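Local coordinates for protein transmembrane protease (Mus musculus, PDB 2E7V) that probably cleaves proteins at the cell surface as a membrane-anchored serine protease, of which this chain is the SEA domain, at residues A[14-19]-A[67-72]; A[28-33]-A[60-65]; A[43-48]-A[93-98]. One frame throughout, in Å; residues are numbered along the deposited sequence.

Interaction 1. Residues A[14-19]-A[67-72]; sequences LNVEYT and TGVVAD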
ATOM      1  N   LEU A  14       1.025   0.686  -9.145  1.00 16.53           N
ATOM      2  CA  LEU A  14       0.918   0.182 -10.503  1.00 15.48           C
ATOM      3  C   LEU A  14      -0.289   0.645 -11.312  1.00 12.17           C
ATOM      4  O   LEU A  14      -1.374   0.861 -10.779  1.00 13.30           O
ATOM      5  CB  LEU A  14       0.949  -1.356 -10.482  1.00 15.80           C
ATOM      6  CG  LEU A  14       2.023  -2.052  -9.636  1.00 16.12           C
ATOM      7  CD1 LEU A  14       1.889  -3.568  -9.777  1.00 20.00           C
ATOM      8  CD2 LEU A  14       3.413  -1.608 -10.086  1.00 19.23           C
ATOM      9  N   ASN A  15      -0.068   0.810 -12.612  1.00 16.30           N
ATOM     10  CA  ASN A  15      -1.110   1.176 -13.564  1.00 18.92           C
ATOM     11  C   ASN A  15      -1.792   2.536 -13.381  1.00 21.30           C
ATOM     12  O   ASN A  15      -2.948   2.714 -13.772  1.00 20.74           O
ATOM     13  CB  ASN A  15      -2.146   0.046 -13.579  1.00 17.13           C
ATOM     14  CG  ASN A  15      -1.493  -1.329 -13.709  1.00 19.04           C
ATOM     15  OD1 ASN A  15      -1.979  -2.333 -13.170  1.00 19.07           O
ATOM     16  ND2 ASN A  15      -0.383  -1.378 -14.436  1.00 12.81           N
ATOM     17  N   VAL A  16      -1.084   3.492 -12.784  1.00 18.93           N
ATOM     18  CA  VAL A  16      -1.637   4.833 -12.599  1.00 19.65           C
ATOM     19  C   VAL A  16      -0.609   5.863 -13.056  1.00 19.45           C
ATOM     20  O   VAL A  16       0.521   5.897 -12.564  1.00 16.55           O
ATOM     21  CB  VAL A  16      -1.990   5.131 -11.124  1.00 17.93           C
ATOM     22  CG1 VAL A  16      -2.611   6.514 -11.015  1.00 19.83           C
ATOM     23  CG2 VAL A  16      -2.930   4.084 -10.583  1.00 16.35           C
ATOM     24  N   GLU A  17      -0.991   6.690 -14.020  1.00 20.95           N
ATOM     25  CA  GLU A  17      -0.082   7.718 -14.500  1.00 19.63           C
ATOM     26  C   GLU A  17      -0.149   8.882 -13.531  1.00 18.89           C
ATOM     27  O   GLU A  17      -1.221   9.216 -13.030  1.00 19.58           O
ATOM     28  CB  GLU A  17      -0.487   8.191 -15.900  1.00 20.57           C
ATOM     29  CG  GLU A  17       0.378   9.327 -16.440  1.00 22.95           C
ATOM     30  CD  GLU A  17      -0.029   9.768 -17.844  1.00 25.64           C
ATOM     31  OE1 GLU A  17       0.477  10.807 -18.309  1.00 25.59           O
ATOM     32  OE2 GLU A  17      -0.849   9.073 -18.479  1.00 27.68           O
ATOM     33  N   TYR A  18       0.993   9.489 -13.252  1.00 18.15           N
ATOM     34  CA  TYR A  18       1.022  10.635 -12.359  1.00 22.15           C
ATOM     35  C   TYR A  18       0.550  11.848 -13.165  1.00 20.96           C
ATOM     36  O   TYR A  18       1.114  12.155 -14.208  1.00 26.91           O
ATOM     37  CB  TYR A  18       2.444  10.878 -11.841  1.00 16.81           C
ATOM     38  CG  TYR A  18       2.519  11.930 -10.764  1.00 22.65           C
ATOM     39  CD1 TYR A  18       2.383  11.592  -9.412  1.00 21.12           C
ATOM     40  CD2 TYR A  18       2.685  13.272 -11.092  1.00 21.48           C
ATOM     41  CE1 TYR A  18       2.410  12.575  -8.416  1.00 21.76           C
ATOM     42  CE2 TYR A  18       2.708  14.258 -10.107  1.00 26.26           C
ATOM     43  CZ  TYR A  18       2.571  13.906  -8.776  1.00 23.40           C
ATOM     44  OH  TYR A  18       2.597  14.894  -7.815  1.00 22.87           O
ATOM     45  N   THR A  19      -0.492  12.519 -12.687  1.00 23.36           N
ATOM     46  CA  THR A  19      -1.040  13.701 -13.361  1.00 21.19           C
ATOM     47  C   THR A  19      -0.970  14.876 -12.387  1.00 20.33           C
ATOM     48  O   THR A  19      -0.764  14.665 -11.198  1.00 17.37           O
ATOM     49  CB  THR A  19      -2.494  13.460 -13.764  1.00 22.48           C
ATOM     50  OG1 THR A  19      -3.262  13.103 -12.604  1.00 20.67           O
ATOM     51  CG2 THR A  19      -2.578  12.333 -14.786  1.00 26.04           C
ATOM     52  N   THR A  67       7.178   8.502 -14.595  1.00 35.21           N
ATOM     53  CA  THR A  67       5.869   9.020 -14.979  1.00 32.74           C
ATOM     54  C   THR A  67       4.829   8.299 -14.138  1.00 30.93           C
ATOM     55  O   THR A  67       3.635   8.593 -14.218  1.00 32.84           O
ATOM     56  CB  THR A  67       5.556   8.766 -16.462  1.00 33.56           C
ATOM     57  OG1 THR A  67       5.622   7.359 -16.734  1.00 36.50           O
ATOM     58  CG2 THR A  67       6.537   9.514 -17.344  1.00 34.67           C
ATOM     59  N   GLY A  68       5.303   7.346 -13.336  1.00 28.08           N
ATOM     60  CA  GLY A  68       4.430   6.577 -12.469  1.00 24.74           C
ATOM     61  C   GLY A  68       4.254   7.206 -11.099  1.00 22.57           C
ATOM     62  O   GLY A  68       4.789   8.279 -10.821  1.00 22.93           O
ATOM     63  N   VAL A  69       3.510   6.527 -10.231  1.00 18.88           N
ATOM     64  CA  VAL A  69       3.241   7.028  -8.891  1.00 15.74           C
ATOM     65  C   VAL A  69       3.769   6.126  -7.777  1.00 15.48           C
ATOM     66  O   VAL A  69       3.759   4.899  -7.893  1.00 11.94           O
ATOM     67  CB  VAL A  69       1.708   7.193  -8.679  1.00 18.48           C
ATOM     68  CG1 VAL A  69       1.427   7.823  -7.310  1.00 17.85           C
ATOM     69  CG2 VAL A  69       1.106   8.019  -9.813  1.00 18.76           C
ATOM     70  N   VAL A  70       4.241   6.747  -6.699  1.00 15.46           N
ATOM     71  CA  VAL A  70       4.714   6.012  -5.529  1.00 16.69           C
ATOM     72  C   VAL A  70       3.995   6.614  -4.338  1.00 14.29           C
ATOM     73  O   VAL A  70       3.891   7.836  -4.228  1.00 15.11           O
ATOM     74  CB  VAL A  70       6.224   6.150  -5.297  1.00 16.12           C
ATOM     75  CG1 VAL A  70       6.570   5.638  -3.900  1.00 17.90           C
ATOM     76  CG2 VAL A  70       6.984   5.355  -6.326  1.00 16.71           C
ATOM     77  N   ALA A  71       3.490   5.758  -3.458  1.00 10.51           N
ATOM     78  CA  ALA A  71       2.771   6.229  -2.285  1.00  9.99           C
ATOM     79  C   ALA A  71       3.548   5.941  -1.004  1.00 11.59           C
ATOM     80  O   ALA A  71       3.972   4.808  -0.769  1.00 10.83           O
ATOM     81  CB  ALA A  71       1.401   5.571  -2.224  1.00 10.44           C
ATOM     82  N   ASP A  72       3.777   6.973  -0.201  1.00  9.30           N
ATOM     83  CA  ASP A  72       4.457   6.766   1.069  1.00 13.18           C
ATOM     84  C   ASP A  72       3.314   6.497   2.043  1.00 10.63           C
ATOM     85  O   ASP A  72       2.425   7.332   2.228  1.00 10.06           O
ATOM     86  CB  ASP A  72       5.267   7.991   1.482  1.00 11.81           C
ATOM     87  CG  ASP A  72       6.369   8.318   0.486  1.00 15.75           C
ATOM     88  OD1 ASP A  72       6.962   7.379  -0.094  1.00 15.04           O
ATOM     89  OD2 ASP A  72       6.646   9.511   0.286  1.00 14.29           O
TER
HETATM   90  O   HOH W   1       2.512   4.343 -11.736  1.00 19.50           O

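Interaction 2. Residues A[28-33]-A[60-65]; sequences HEYRTL and VKLRKE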
ATOM      1  N   HIS A  28      -9.734  15.578  -5.922  1.00 16.46           N
ATOM      2  CA  HIS A  28     -10.527  14.364  -5.948  1.00 18.13           C
ATOM      3  C   HIS A  28      -9.624  13.191  -6.336  1.00 18.66           C
ATOM      4  O   HIS A  28      -9.698  12.120  -5.735  1.00 19.30           O
ATOM      5  CB  HIS A  28     -11.658  14.507  -6.966  1.00 19.33           C
ATOM      6  CG  HIS A  28     -12.370  13.226  -7.263  1.00 19.80           C
ATOM      7  ND1 HIS A  28     -11.951  12.351  -8.242  1.00 22.38           N
ATOM      8  CD2 HIS A  28     -13.492  12.684  -6.729  1.00 24.40           C
ATOM      9  CE1 HIS A  28     -12.788  11.331  -8.306  1.00 22.19           C
ATOM     10  NE2 HIS A  28     -13.733  11.508  -7.398  1.00 24.25           N
ATOM     11  N   GLU A  29      -8.774  13.395  -7.341  1.00 12.67           N
ATOM     12  CA  GLU A  29      -7.866  12.335  -7.795  1.00 15.46           C
ATOM     13  C   GLU A  29      -6.943  11.819  -6.681  1.00 13.87           C
ATOM     14  O   GLU A  29      -6.792  10.610  -6.492  1.00 14.74           O
ATOM     15  CB  GLU A  29      -7.001  12.823  -8.960  1.00 13.68           C
ATOM     16  CG  GLU A  29      -7.726  12.961 -10.294  1.00 17.68           C
ATOM     17  CD  GLU A  29      -8.486  14.275 -10.429  1.00 21.78           C
ATOM     18  OE1 GLU A  29      -8.335  15.153  -9.559  1.00 18.46           O
ATOM     19  OE2 GLU A  29      -9.226  14.430 -11.423  1.00 23.78           O
ATOM     20  N   TYR A  30      -6.309  12.740  -5.965  1.00 13.29           N
ATOM     21  CA  TYR A  30      -5.406  12.387  -4.875  1.00 12.62           C
ATOM     22  C   TYR A  30      -6.148  11.646  -3.768  1.00 15.50           C
ATOM     23  O   TYR A  30      -5.755  10.551  -3.365  1.00 13.30           O
ATOM     24  CB  TYR A  30      -4.762  13.657  -4.304  1.00 16.47           C
ATOM     25  CG  TYR A  30      -3.662  13.433  -3.281  1.00 21.15           C
ATOM     26  CD1 TYR A  30      -3.941  12.905  -2.019  1.00 19.64           C
ATOM     27  CD2 TYR A  30      -2.346  13.802  -3.561  1.00 22.26           C
ATOM     28  CE1 TYR A  30      -2.934  12.758  -1.062  1.00 24.47           C
ATOM     29  CE2 TYR A  30      -1.340  13.656  -2.612  1.00 23.73           C
ATOM     30  CZ  TYR A  30      -1.637  13.139  -1.366  1.00 24.13           C
ATOM     31  OH  TYR A  30      -0.634  13.028  -0.420  1.00 27.00           O
ATOM     32  N   ARG A  31      -7.234  12.235  -3.287  1.00 13.94           N
ATOM     33  CA  ARG A  31      -7.992  11.618  -2.207  1.00 17.11           C
ATOM     34  C   ARG A  31      -8.632  10.266  -2.529  1.00 15.96           C
ATOM     35  O   ARG A  31      -8.641   9.380  -1.671  1.00 17.27           O
ATOM     36  CB  ARG A  31      -9.040  12.604  -1.675  1.00 16.39           C
ATOM     37  CG  ARG A  31      -8.396  13.796  -0.983  1.00 24.43           C
ATOM     38  CD  ARG A  31      -9.391  14.805  -0.438  1.00 30.58           C
ATOM     39  NE  ARG A  31      -8.692  15.947   0.160  1.00 35.23           N
ATOM     40  CZ  ARG A  31      -9.270  16.882   0.912  1.00 35.12           C
ATOM     41  NH1 ARG A  31     -10.570  16.821   1.172  1.00 38.64           N
ATOM     42  NH2 ARG A  31      -8.548  17.878   1.408  1.00 30.29           N
ATOM     43  N   THR A  32      -9.148  10.090  -3.744  1.00 13.30           N
ATOM     44  CA  THR A  32      -9.778   8.822  -4.105  1.00 15.61           C
ATOM     45  C   THR A  32      -8.732   7.726  -4.297  1.00 16.08           C
ATOM     46  O   THR A  32      -8.961   6.569  -3.931  1.00 14.29           O
ATOM     47  CB  THR A  32     -10.665   8.943  -5.379  1.00 16.02           C
ATOM     48  OG1 THR A  32      -9.855   9.264  -6.510  1.00 20.98           O
ATOM     49  CG2 THR A  32     -11.711  10.025  -5.192  1.00 15.55           C
ATOM     50  N   LEU A  33      -7.579   8.085  -4.855  1.00 14.41           N
ATOM     51  CA  LEU A  33      -6.515   7.104  -5.029  1.00 15.45           C
ATOM     52  C   LEU A  33      -5.943   6.741  -3.646  1.00 14.65           C
ATOM     53  O   LEU A  33      -5.670   5.572  -3.372  1.00 15.85           O
ATOM     54  CB  LEU A  33      -5.397   7.649  -5.924  1.00 10.57           C
ATOM     55  CG  LEU A  33      -4.179   6.720  -5.994  1.00 15.48           C
ATOM     56  CD1 LEU A  33      -4.630   5.355  -6.513  1.00 14.50           C
ATOM     57  CD2 LEU A  33      -3.091   7.317  -6.879  1.00 10.27           C
ATOM     58  N   VAL A  60       0.728   9.088   3.385  1.00 17.61           N
ATOM     59  CA  VAL A  60       1.266  10.368   3.844  1.00 20.06           C
ATOM     60  C   VAL A  60       1.488  11.287   2.657  1.00 19.72           C
ATOM     61  O   VAL A  60       1.502  12.507   2.793  1.00 19.57           O
ATOM     62  CB  VAL A  60       2.585  10.186   4.611  1.00 22.15           C
ATOM     63  CG1 VAL A  60       2.350   9.305   5.823  1.00 24.82           C
ATOM     64  CG2 VAL A  60       3.628   9.590   3.711  1.00 23.13           C
ATOM     65  N   LYS A  61       1.682  10.690   1.488  1.00 20.76           N
ATOM     66  CA  LYS A  61       1.848  11.463   0.272  1.00 20.97           C
ATOM     67  C   LYS A  61       2.057  10.593  -0.950  1.00 18.75           C
ATOM     68  O   LYS A  61       2.489   9.435  -0.852  1.00 18.03           O
ATOM     69  CB  LYS A  61       2.986  12.476   0.409  1.00 24.26           C
ATOM     70  CG  LYS A  61       4.360  12.008   0.020  1.00 25.19           C
ATOM     71  CD  LYS A  61       5.250  13.227  -0.198  1.00 29.30           C
ATOM     72  CE  LYS A  61       4.645  14.163  -1.245  1.00 34.71           C
ATOM     73  NZ  LYS A  61       5.434  15.419  -1.454  1.00 33.75           N
ATOM     74  N   LEU A  62       1.694  11.151  -2.098  1.00 16.70           N
ATOM     75  CA  LEU A  62       1.829  10.479  -3.380  1.00 16.38           C
ATOM     76  C   LEU A  62       2.950  11.197  -4.090  1.00 15.82           C
ATOM     77  O   LEU A  62       2.929  12.419  -4.229  1.00 16.43           O
ATOM     78  CB  LEU A  62       0.540  10.602  -4.196  1.00 15.56           C
ATOM     79  CG  LEU A  62      -0.656   9.863  -3.598  1.00 17.34           C
ATOM     80  CD1 LEU A  62      -1.910  10.132  -4.427  1.00 14.02           C
ATOM     81  CD2 LEU A  62      -0.344   8.367  -3.540  1.00 16.98           C
ATOM     82  N   ARG A  63       3.944  10.446  -4.523  1.00 12.88           N
ATOM     83  CA  ARG A  63       5.060  11.061  -5.196  1.00 18.88           C
ATOM     84  C   ARG A  63       5.146  10.569  -6.612  1.00 17.51           C
ATOM     85  O   ARG A  63       4.645   9.499  -6.955  1.00 17.32           O
ATOM     86  CB  ARG A  63       6.373  10.777  -4.439  1.00 17.18           C
ATOM     87  CG  ARG A  63       6.475  11.532  -3.125  1.00 25.17           C
ATOM     88  CD  ARG A  63       7.790  11.292  -2.384  1.00 23.67           C
ATOM     89  NE  ARG A  63       7.935   9.906  -1.946  1.00 23.99           N
ATOM     90  CZ  ARG A  63       8.556   8.956  -2.637  1.00 22.86           C
ATOM     91  NH1 ARG A  63       9.106   9.231  -3.813  1.00 23.23           N
ATOM     92  NH2 ARG A  63       8.635   7.725  -2.145  1.00 23.90           N
ATOM     93  N   LYS A  64       5.766  11.386  -7.443  1.00 20.80           N
ATOM     94  CA  LYS A  64       5.965  11.050  -8.833  1.00 25.95           C
ATOM     95  C   LYS A  64       7.381  10.520  -9.012  1.00 26.58           C
ATOM     96  O   LYS A  64       8.348  11.153  -8.595  1.00 30.49           O
ATOM     97  CB  LYS A  64       5.753  12.296  -9.694  1.00 27.62           C
ATOM     98  CG  LYS A  64       6.479  12.281 -11.026  1.00 32.12           C
ATOM     99  CD  LYS A  64       6.283  13.599 -11.772  1.00 36.71           C
ATOM    100  CE  LYS A  64       6.601  14.796 -10.878  1.00 39.88           C
ATOM    101  NZ  LYS A  64       7.916  14.644 -10.180  1.00 39.83           N
ATOM    102  N   GLU A  65       7.491   9.337  -9.600  1.00 31.86           N
ATOM    103  CA  GLU A  65       8.781   8.723  -9.895  1.00 36.50           C
ATOM    104  C   GLU A  65       8.664   8.316 -11.355  1.00 38.21           C
ATOM    105  O   GLU A  65       7.833   7.473 -11.706  1.00 37.21           O
ATOM    106  CB  GLU A  65       9.039   7.497  -9.010  1.00 41.54           C
ATOM    107  CG  GLU A  65       9.435   7.855  -7.582  1.00 44.38           C
ATOM    108  CD  GLU A  65      10.027   6.684  -6.812  1.00 46.76           C
ATOM    109  OE1 GLU A  65      10.457   6.900  -5.659  1.00 48.45           O
ATOM    110  OE2 GLU A  65      10.066   5.556  -7.352  1.00 45.31           O
TER

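Interaction 3. Residues A[43-48]-A[93-98]; sequences DEFRGS and QSVLRR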
ATOM      1  N   ASP A  43      -7.891  -3.931   4.228  1.00 14.91           N
ATOM      2  CA  ASP A  43      -8.523  -5.223   3.953  1.00 15.41           C
ATOM      3  C   ASP A  43      -7.526  -6.388   4.090  1.00 17.06           C
ATOM      4  O   ASP A  43      -7.867  -7.438   4.634  1.00 13.28           O
ATOM      5  CB  ASP A  43      -9.114  -5.250   2.542  1.00 14.47           C
ATOM      6  CG  ASP A  43     -10.384  -4.425   2.417  1.00 21.34           C
ATOM      7  OD1 ASP A  43     -10.752  -4.090   1.271  1.00 27.08           O
ATOM      8  OD2 ASP A  43     -11.022  -4.121   3.449  1.00 24.86           O
ATOM      9  N   GLU A  44      -6.306  -6.212   3.590  1.00 14.25           N
ATOM     10  CA  GLU A  44      -5.312  -7.280   3.681  1.00 15.75           C
ATOM     11  C   GLU A  44      -4.980  -7.637   5.128  1.00 14.48           C
ATOM     12  O   GLU A  44      -4.953  -8.813   5.497  1.00 13.99           O
ATOM     13  CB  GLU A  44      -4.019  -6.893   2.957  1.00 17.89           C
ATOM     14  CG  GLU A  44      -4.137  -6.818   1.448  1.00 21.83           C
ATOM     15  CD  GLU A  44      -4.731  -8.073   0.842  1.00 25.86           C
ATOM     16  OE1 GLU A  44      -4.383  -9.185   1.302  1.00 28.38           O
ATOM     17  OE2 GLU A  44      -5.539  -7.947  -0.104  1.00 27.93           O
ATOM     18  N   PHE A  45      -4.723  -6.634   5.958  1.00 12.38           N
ATOM     19  CA  PHE A  45      -4.386  -6.934   7.342  1.00 12.20           C
ATOM     20  C   PHE A  45      -5.575  -7.480   8.109  1.00 13.47           C
ATOM     21  O   PHE A  45      -5.405  -8.322   8.993  1.00 13.78           O
ATOM     22  CB  PHE A  45      -3.811  -5.709   8.044  1.00 12.88           C
ATOM     23  CG  PHE A  45      -2.425  -5.356   7.588  1.00 14.45           C
ATOM     24  CD1 PHE A  45      -2.214  -4.333   6.670  1.00 12.78           C
ATOM     25  CD2 PHE A  45      -1.327  -6.064   8.066  1.00 16.33           C
ATOM     26  CE1 PHE A  45      -0.932  -4.018   6.237  1.00 17.21           C
ATOM     27  CE2 PHE A  45      -0.037  -5.757   7.639  1.00 17.59           C
ATOM     28  CZ  PHE A  45       0.160  -4.730   6.721  1.00 15.99           C
ATOM     29  N   ARG A  46      -6.770  -7.004   7.775  1.00 11.89           N
ATOM     30  CA  ARG A  46      -7.983  -7.482   8.431  1.00 15.08           C
ATOM     31  C   ARG A  46      -8.127  -8.972   8.147  1.00 14.40           C
ATOM     32  O   ARG A  46      -8.685  -9.720   8.952  1.00 19.54           O
ATOM     33  CB  ARG A  46      -9.218  -6.730   7.907  1.00 14.36           C
ATOM     34  CG  ARG A  46      -9.366  -5.304   8.429  1.00 20.34           C
ATOM     35  CD  ARG A  46      -9.441  -5.260   9.948  1.00 25.28           C
ATOM     36  NE  ARG A  46      -9.420  -3.890  10.455  1.00 31.63           N
ATOM     37  CZ  ARG A  46      -8.896  -3.531  11.625  1.00 35.07           C
ATOM     38  NH1 ARG A  46      -8.345  -4.447  12.415  1.00 35.37           N
ATOM     39  NH2 ARG A  46      -8.913  -2.258  12.002  1.00 34.70           N
ATOM     40  N   GLY A  47      -7.618  -9.397   6.995  1.00 16.72           N
ATOM     41  CA  GLY A  47      -7.677 -10.801   6.625  1.00 16.38           C
ATOM     42  C   GLY A  47      -6.327 -11.478   6.778  1.00 17.52           C
ATOM     43  O   GLY A  47      -5.926 -12.262   5.921  1.00 20.95           O
ATOM     44  N   SER A  48      -5.621 -11.187   7.869  1.00 17.63           N
ATOM     45  CA  SER A  48      -4.302 -11.774   8.105  1.00 13.93           C
ATOM     46  C   SER A  48      -4.107 -12.161   9.576  1.00 15.37           C
ATOM     47  O   SER A  48      -5.001 -11.971  10.396  1.00 14.06           O
ATOM     48  CB  SER A  48      -3.213 -10.773   7.705  1.00 13.51           C
ATOM     49  OG  SER A  48      -3.093  -9.762   8.691  1.00 10.25           O
ATOM     50  N   GLN A  93       5.745  -8.151   6.625  1.00  9.63           N
ATOM     51  CA  GLN A  93       6.248  -8.491   5.299  1.00 11.83           C
ATOM     52  C   GLN A  93       5.491  -9.654   4.656  1.00 10.36           C
ATOM     53  O   GLN A  93       5.279  -9.678   3.433  1.00  8.30           O
ATOM     54  CB  GLN A  93       7.735  -8.813   5.388  1.00 12.94           C
ATOM     55  CG  GLN A  93       8.614  -7.592   5.628  1.00 11.54           C
ATOM     56  CD  GLN A  93      10.052  -7.970   5.943  1.00 15.70           C
ATOM     57  OE1 GLN A  93      10.302  -8.866   6.752  1.00 15.59           O
ATOM     58  NE2 GLN A  93      11.002  -7.278   5.321  1.00 14.33           N
ATOM     59  N   SER A  94       5.060 -10.606   5.475  1.00  9.29           N
ATOM     60  CA  SER A  94       4.338 -11.748   4.938  1.00 10.62           C
ATOM     61  C   SER A  94       2.960 -11.349   4.431  1.00 11.99           C
ATOM     62  O   SER A  94       2.391 -12.031   3.579  1.00 15.01           O
ATOM     63  CB  SER A  94       4.242 -12.867   5.983  1.00 15.33           C
ATOM     64  OG  SER A  94       5.487 -13.550   6.089  1.00 17.22           O
ATOM     65  N   VAL A  95       2.428 -10.237   4.935  1.00 11.78           N
ATOM     66  CA  VAL A  95       1.130  -9.762   4.468  1.00 12.40           C
ATOM     67  C   VAL A  95       1.318  -8.917   3.212  1.00 12.57           C
ATOM     68  O   VAL A  95       0.602  -9.093   2.219  1.00 10.22           O
ATOM     69  CB  VAL A  95       0.400  -8.930   5.552  1.00 13.22           C
ATOM     70  CG1 VAL A  95      -0.938  -8.436   5.018  1.00 15.01           C
ATOM     71  CG2 VAL A  95       0.176  -9.785   6.797  1.00 13.57           C
ATOM     72  N   LEU A  96       2.299  -8.017   3.238  1.00  9.81           N
ATOM     73  CA  LEU A  96       2.551  -7.146   2.089  1.00 14.70           C
ATOM     74  C   LEU A  96       2.897  -7.947   0.834  1.00 15.34           C
ATOM     75  O   LEU A  96       2.580  -7.547  -0.288  1.00 12.47           O
ATOM     76  CB  LEU A  96       3.674  -6.146   2.411  1.00 13.64           C
ATOM     77  CG  LEU A  96       3.400  -5.211   3.596  1.00  8.66           C
ATOM     78  CD1 LEU A  96       4.562  -4.258   3.750  1.00  9.57           C
ATOM     79  CD2 LEU A  96       2.101  -4.430   3.407  1.00 11.90           C
ATOM     80  N   ARG A  97       3.531  -9.094   1.039  1.00 13.37           N
ATOM     81  CA  ARG A  97       3.908  -9.963  -0.056  1.00 18.15           C
ATOM     82  C   ARG A  97       2.676 -10.372  -0.862  1.00 18.07           C
ATOM     83  O   ARG A  97       2.777 -10.664  -2.052  1.00 16.86           O
ATOM     84  CB  ARG A  97       4.618 -11.204   0.497  1.00 21.94           C
ATOM     85  CG  ARG A  97       5.143 -12.162  -0.551  1.00 30.57           C
ATOM     86  CD  ARG A  97       6.410 -12.887  -0.071  1.00 41.81           C
ATOM     87  NE  ARG A  97       6.231 -13.676   1.154  1.00 48.07           N
ATOM     88  CZ  ARG A  97       6.179 -13.171   2.387  1.00 50.45           C
ATOM     89  NH1 ARG A  97       6.290 -11.862   2.581  1.00 54.44           N
ATOM     90  NH2 ARG A  97       6.028 -13.975   3.432  1.00 48.97           N
ATOM     91  N   ARG A  98       1.511 -10.387  -0.217  1.00 16.54           N
ATOM     92  CA  ARG A  98       0.279 -10.764  -0.911  1.00 17.60           C
ATOM     93  C   ARG A  98      -0.140  -9.692  -1.926  1.00 18.83           C
ATOM     94  O   ARG A  98      -0.858  -9.978  -2.893  1.00 19.84           O
ATOM     95  CB  ARG A  98      -0.849 -10.994   0.103  1.00 18.10           C
ATOM     96  CG  ARG A  98      -0.452 -11.894   1.255  1.00 21.98           C
ATOM     97  CD  ARG A  98      -1.640 -12.443   2.044  1.00 27.92           C
ATOM     98  NE  ARG A  98      -2.617 -11.426   2.415  1.00 29.32           N
ATOM     99  CZ  ARG A  98      -3.536 -11.587   3.364  1.00 27.93           C
ATOM    100  NH1 ARG A  98      -3.597 -12.724   4.045  1.00 27.86           N
ATOM    101  NH2 ARG A  98      -4.411 -10.623   3.617  1.00 24.96           N
TER

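Interaction 1. Residues A[14-19]-A[67-72]
Tyr18 and Val16 meet Thr67 and Val69 at one end of the sheet of the SEA domain, a ferredoxin-like alpha/beta sandwich in which strand 68-78 runs antiparallel to strand 4-14. The chain turns a corner at Asn15, and the residues after it pass the start of strand 68-78. The one direct hydrogen bond across the contact is Tyr18 N to Thr67 O, 3.0 Å long and almost straight at 172°, with the donor tilted 20° from the carbonyl plane. Further back along the chain the two backbones are joined through a water: it donates to Val16 O at 2.7 Å and accepts from Val69 N at 2.8 Å, bridging a carbonyl and an amide that do not bond each other directly.

Beside these polar links the apolar contact is made by one branch of Val69, with Tyr18 CB 3.8 Å from Val69 CG2. A chi1 of -176° sets CG2 beside the backbone N, against Val16 and Tyr18. The same methyl packs against a backbone oxygen, Val69 CG2 lying 3.5 Å from Val16 O, and is 3.7 Å from Tyr18 CA. It also reaches the edge of the Tyr18 ring, near its plane, and the two side chains cross at about a right angle. The phenol end of Tyr18 is held elsewhere, its OH hydrogen-bonded to Asn23, while the side chain also packs on Lys64 of strand 54-65. Val69 also touches Ile13 and Leu22. Val16 contributes a looser contact, its CG1 standing 4.2 Å from Val69 CG2.

Interaction 2. Residues A[28-33]-A[60-65]
Leu62 lays its CD1 methyl over a face of the Tyr30 ring, close to its centre: the carbon is 3.9 Å from the ring centroid and only 13° off the ring normal, a CH-pi contact. Two torsions bring the groups together. Tyr30 holds CG anti to its backbone nitrogen (chi1 -172°), which lets the ring reach the strand. Leu62 has CG beside its own nitrogen and a second torsion that is extended, which carries CD1 out to the ring. The two side chains lie alongside each other and run opposite ways, leaving Leu62 CB 3.9 Å from Tyr30 CE2 and the phenol end close to the strand backbone. There Tyr30 OH lies only 3.0 Å from Lys61 CA, a tight approach, and 3.8 Å from Lys61 CB.

This is a helix-on-sheet contact of the SEA-domain sandwich, with helix 28-46 lying over the outer strand 54-65; the axes of the two short segments approach to 9.8 Å and their directions differ by 115°. The hydroxyl arrives where that strand carries a classic beta bulge, Val60 and Lys61 both facing Asp72 of strand 68-78. Pro25 also touches the Tyr30 side chain. One helical turn on from Tyr30, Leu33 adds a second apolar contact: its CD2 sits 3.9 Å from Leu62 CD1, the side chains crossing at a slant.

Interaction 3. Residues A[43-48]-A[93-98]
Arg98, in the segment 93-98 that carries the last part of helix 85-96, reaches Glu44 and Gly47. Its CB lies 4.1 Å from Glu44 OE1. A bend at chi3 (-48°) lets NE give a weak hydrogen bond to the same oxygen at 3.1 Å. NH2 makes the stronger one, to Glu44 OE1 at 2.7 Å, completing a salt bridge. The NH2 bond is bent (139°), meeting OE1 on the anti side but tilted out of the carboxylate plane, and the carboxylate and guanidinium planes stand 89° apart. At the tip, Arg98 NH1 and NH2 grip a single backbone oxygen end-on, Gly47 O, at 3.0 and 3.2 Å; it lies in the guanidinium plane, while NH2 sits above the plane of the Gly47 carbonyl and NH1 is tilted from it on the same face.

Gly47 is where helix 28-46 leaves helical geometry, so the cation sits at that helix's C-terminal end, where it probably offsets the negative end of the dipole. An alanine at Glu44 would remove the carboxylate and would probably leave the Arg98 charge without its mate and freer to turn.

In the SEA sandwich these two helices lie side by side against the sheet, and beside the polar grip they meet mainly through Val95. Its CG1 lies over a face of the Phe45 ring, toward the rim, 4.0 Å from the centroid. Phe45 also stacks with Phe54 and meets Phe77 edge-to-face. The other branch, Val95 CG2, touches Ser48 CB at 3.6 Å.

In the fold
Interactions 1 and 2 are neighbours, their centres about 8 Å apart, and use neighbouring strands of one sheet, 68-78 in interaction 1 and 54-65 in interaction 2. They touch directly: Asp72 OD2 forms a salt bridge with Arg63 NE at 2.6 Å, and Val70 O lies 2.6 Å from Arg63 N, a probable hydrogen bond. Along the chain, interaction 2 is nested within the loop that interaction 1 closes. Interaction 3 lies on the other side of the chain's centre, about 22 Å from both by centres, with nearest atoms about 10 Å from interaction 1 and about 12 Å from interaction 2. Helix 28-46 joins interactions 2 and 3, its first turns meeting the sheet and its last turn meeting helix 85-96.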